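Local coordinates for protein nucleoside diphosphate kinase (PDB 1XQI) that transfers the gamma phosphate of ATP to nucleoside diphosphates, probably by a ping-pong mechanism through a phosphohistidine intermediate, at residues Val15-Leu20 with Val121-Arg126. The protein carries 6 engineered substitutions. Sequence-based numbering, arbitrary orientation.
Sequences VEKTLL and VLKGNR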
ATOM      1  N   VAL A  15       5.965 -18.131 -11.819  1.00 43.64           N
ATOM      2  CA  VAL A  15       6.926 -17.023 -11.538  1.00 41.27           C
ATOM      3  C   VAL A  15       7.122 -16.661 -10.021  1.00 40.11           C
ATOM      4  O   VAL A  15       6.158 -16.599  -9.236  1.00 39.82           O
ATOM      5  CB  VAL A  15       6.707 -15.761 -12.463  1.00 41.60           C
ATOM      6  CG1 VAL A  15       7.996 -14.997 -12.615  1.00 41.29           C
ATOM      7  CG2 VAL A  15       6.211 -16.143 -13.890  1.00 40.85           C
ATOM      8  N   GLU A  16       8.395 -16.436  -9.657  1.00 38.14           N
ATOM      9  CA  GLU A  16       8.915 -16.286  -8.290  1.00 36.23           C
ATOM     10  C   GLU A  16       8.441 -14.982  -7.605  1.00 34.77           C
ATOM     11  O   GLU A  16       8.186 -13.974  -8.262  1.00 34.69           O
ATOM     12  CB  GLU A  16      10.455 -16.390  -8.365  1.00 35.67           C
ATOM     13  CG  GLU A  16      11.243 -15.854  -7.190  1.00 36.24           C
ATOM     14  CD  GLU A  16      12.748 -16.185  -7.252  1.00 38.06           C
ATOM     15  OE1 GLU A  16      13.130 -17.214  -7.852  1.00 41.39           O
ATOM     16  OE2 GLU A  16      13.573 -15.413  -6.693  1.00 39.85           O
ATOM     17  N   LYS A  17       8.297 -15.024  -6.287  1.00 33.21           N
ATOM     18  CA  LYS A  17       7.712 -13.949  -5.506  1.00 32.22           C
ATOM     19  C   LYS A  17       8.612 -13.713  -4.334  1.00 31.95           C
ATOM     20  O   LYS A  17       9.349 -14.611  -3.916  1.00 33.40           O
ATOM     21  CB  LYS A  17       6.377 -14.391  -4.924  1.00 32.15           C
ATOM     22  CG  LYS A  17       5.224 -14.199  -5.808  1.00 33.80           C
ATOM     23  CD  LYS A  17       3.932 -14.585  -5.133  1.00 37.30           C
ATOM     24  CE  LYS A  17       3.346 -15.826  -5.759  1.00 41.33           C
ATOM     25  NZ  LYS A  17       3.856 -16.999  -5.055  1.00 43.80           N
ATOM     26  N   THR A  18       8.529 -12.550  -3.725  1.00 30.88           N
ATOM     27  CA  THR A  18       9.313 -12.332  -2.516  1.00 29.39           C
ATOM     28  C   THR A  18       8.570 -11.399  -1.582  1.00 29.77           C
ATOM     29  O   THR A  18       7.671 -10.692  -2.007  1.00 29.91           O
ATOM     30  CB  THR A  18      10.733 -11.795  -2.844  1.00 29.18           C
ATOM     31  OG1 THR A  18      11.540 -11.802  -1.657  1.00 25.72           O
ATOM     32  CG2 THR A  18      10.651 -10.370  -3.479  1.00 27.10           C
ATOM     33  N   LEU A  19       8.935 -11.409  -0.309  1.00 30.35           N
ATOM     34  CA  LEU A  19       8.257 -10.582   0.668  1.00 30.90           C
ATOM     35  C   LEU A  19       9.182  -9.434   1.048  1.00 31.56           C
ATOM     36  O   LEU A  19      10.366  -9.645   1.422  1.00 31.96           O
ATOM     37  CB  LEU A  19       7.934 -11.437   1.899  1.00 31.51           C
ATOM     38  CG  LEU A  19       7.053 -10.978   3.072  1.00 30.84           C
ATOM     39  CD1 LEU A  19       7.711  -9.910   3.889  1.00 28.55           C
ATOM     40  CD2 LEU A  19       5.696 -10.529   2.573  1.00 31.58           C
ATOM     41  N   LEU A  20       8.636  -8.226   0.970  1.00 31.12           N
ATOM     42  CA  LEU A  20       9.329  -7.034   1.411  1.00 30.83           C
ATOM     43  C   LEU A  20       8.520  -6.318   2.494  1.00 30.60           C
ATOM     44  O   LEU A  20       7.319  -6.151   2.357  1.00 30.66           O
ATOM     45  CB  LEU A  20       9.618  -6.105   0.210  1.00 30.73           C
ATOM     46  CG  LEU A  20      10.437  -4.898   0.684  1.00 31.56           C
ATOM     47  CD1 LEU A  20      11.963  -4.949   0.359  1.00 27.87           C
ATOM     48  CD2 LEU A  20       9.757  -3.643   0.195  1.00 31.83           C
ATOM     49  N   VAL A 121       4.213  -8.091  -1.439  1.00 24.26           N
ATOM     50  CA  VAL A 121       4.770  -9.242  -2.145  1.00 25.32           C
ATOM     51  C   VAL A 121       5.063  -8.769  -3.547  1.00 25.30           C
ATOM     52  O   VAL A 121       4.221  -8.113  -4.177  1.00 26.47           O
ATOM     53  CB  VAL A 121       3.819 -10.416  -2.128  1.00 25.59           C
ATOM     54  CG1 VAL A 121       4.367 -11.602  -2.974  1.00 27.75           C
ATOM     55  CG2 VAL A 121       3.612 -10.876  -0.690  1.00 27.15           C
ATOM     56  N   LEU A 122       6.263  -9.054  -4.007  1.00 24.87           N
ATOM     57  CA  LEU A 122       6.729  -8.607  -5.301  1.00 26.19           C
ATOM     58  C   LEU A 122       6.997  -9.873  -6.098  1.00 27.68           C
ATOM     59  O   LEU A 122       7.668 -10.802  -5.594  1.00 27.68           O
ATOM     60  CB  LEU A 122       8.026  -7.787  -5.175  1.00 25.66           C
ATOM     61  CG  LEU A 122       7.845  -6.400  -4.554  1.00 26.16           C
ATOM     62  CD1 LEU A 122       9.145  -5.977  -3.890  1.00 24.63           C
ATOM     63  CD2 LEU A 122       7.430  -5.439  -5.643  1.00 23.19           C
ATOM     64  N   LYS A 123       6.447  -9.891  -7.313  1.00 27.83           N
ATOM     65  CA  LYS A 123       6.519 -10.982  -8.264  1.00 29.15           C
ATOM     66  C   LYS A 123       7.310 -10.546  -9.517  1.00 28.78           C
ATOM     67  O   LYS A 123       7.092  -9.458 -10.113  1.00 29.33           O
ATOM     68  CB  LYS A 123       5.073 -11.390  -8.667  1.00 29.69           C
ATOM     69  CG  LYS A 123       4.940 -12.659  -9.559  1.00 29.50           C
ATOM     70  CD  LYS A 123       3.572 -12.708 -10.238  1.00 32.49           C
ATOM     71  CE  LYS A 123       3.296 -14.019 -11.016  1.00 34.94           C
ATOM     72  NZ  LYS A 123       2.528 -14.972 -10.135  1.00 37.04           N
ATOM     73  N   GLY A 124       8.253 -11.374  -9.907  1.00 28.02           N
ATOM     74  CA  GLY A 124       8.897 -11.197 -11.177  1.00 27.96           C
ATOM     75  C   GLY A 124      10.028 -12.179 -11.282  1.00 29.20           C
ATOM     76  O   GLY A 124      10.405 -12.828 -10.275  1.00 28.96           O
ATOM     77  N   ASN A 125      10.578 -12.299 -12.491  1.00 29.84           N
ATOM     78  CA  ASN A 125      11.777 -13.112 -12.706  1.00 30.26           C
ATOM     79  C   ASN A 125      12.862 -12.885 -11.635  1.00 29.94           C
ATOM     80  O   ASN A 125      13.351 -11.768 -11.461  1.00 29.69           O
ATOM     81  CB  ASN A 125      12.368 -12.873 -14.105  1.00 30.56           C
ATOM     82  CG  ASN A 125      13.619 -13.725 -14.345  1.00 33.21           C
ATOM     83  OD1 ASN A 125      13.575 -14.972 -14.258  1.00 33.42           O
ATOM     84  ND2 ASN A 125      14.748 -13.062 -14.576  1.00 32.94           N
ATOM     85  N   ARG A 126      13.202 -13.947 -10.908  1.00 29.73           N
ATOM     86  CA  ARG A 126      14.293 -13.941  -9.881  1.00 29.06           C
ATOM     87  C   ARG A 126      14.151 -12.856  -8.828  1.00 28.31           C
ATOM     88  O   ARG A 126      15.140 -12.238  -8.385  1.00 28.53           O
ATOM     89  CB  ARG A 126      15.667 -13.925 -10.549  1.00 28.75           C
ATOM     90  CG  ARG A 126      15.802 -15.093 -11.496  1.00 30.41           C
ATOM     91  CD  ARG A 126      17.086 -15.058 -12.312  1.00 35.86           C
ATOM     92  NE  ARG A 126      18.213 -15.383 -11.454  1.00 38.66           N
ATOM     93  CZ  ARG A 126      19.444 -15.598 -11.873  1.00 38.84           C
ATOM     94  NH1 ARG A 126      19.725 -15.536 -13.160  1.00 41.57           N
ATOM     95  NH2 ARG A 126      20.390 -15.875 -10.991  1.00 36.51           N
TER
HETATM   96  O   HOH W   1      12.282 -16.672 -10.863  1.00 34.75           O
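E16 swings its CG opposite the backbone N (chi1 162°) and stays extended beyond it, which carries the carboxylate to the backbone of R126, OE2 lying 3.4 Å from R126 C. K17 CG lies anti to the carbonyl carbon (chi1 -86°) and meets K123 CB at 4.0 Å, on the face of the sheet that carries K17, L19, V121 and K123. The two segments pair the adjacent central strands, 17-22 and 117-123, of the antiparallel sheet in this ferredoxin-like fold. T18 and L122 form a hydrogen-bonded pair. T18 N donates to L122 O at 2.7 Å. L122 N donates to T18 O at 2.9 Å. Past the strand end, G124 N still reaches E16 O. Helix 127-135 covers the T18 and L122 face. On the K17 and K123 face L19 CD2 touches V121 CG2 at 3.9 Å, and L19 also lies near H172, the predicted phosphohistidine. K123 NZ forms a salt bridge with E195. E16 OE2 accepts a hydrogen bond from V128 N, in the first turn of helix 127-135. A water donates weakly to E16 OE1. An alanine at E16 is likely to leave V128 N without this acceptor and the water without its weak bond to OE1. The same water accepts from R126 N at 2.9 Å.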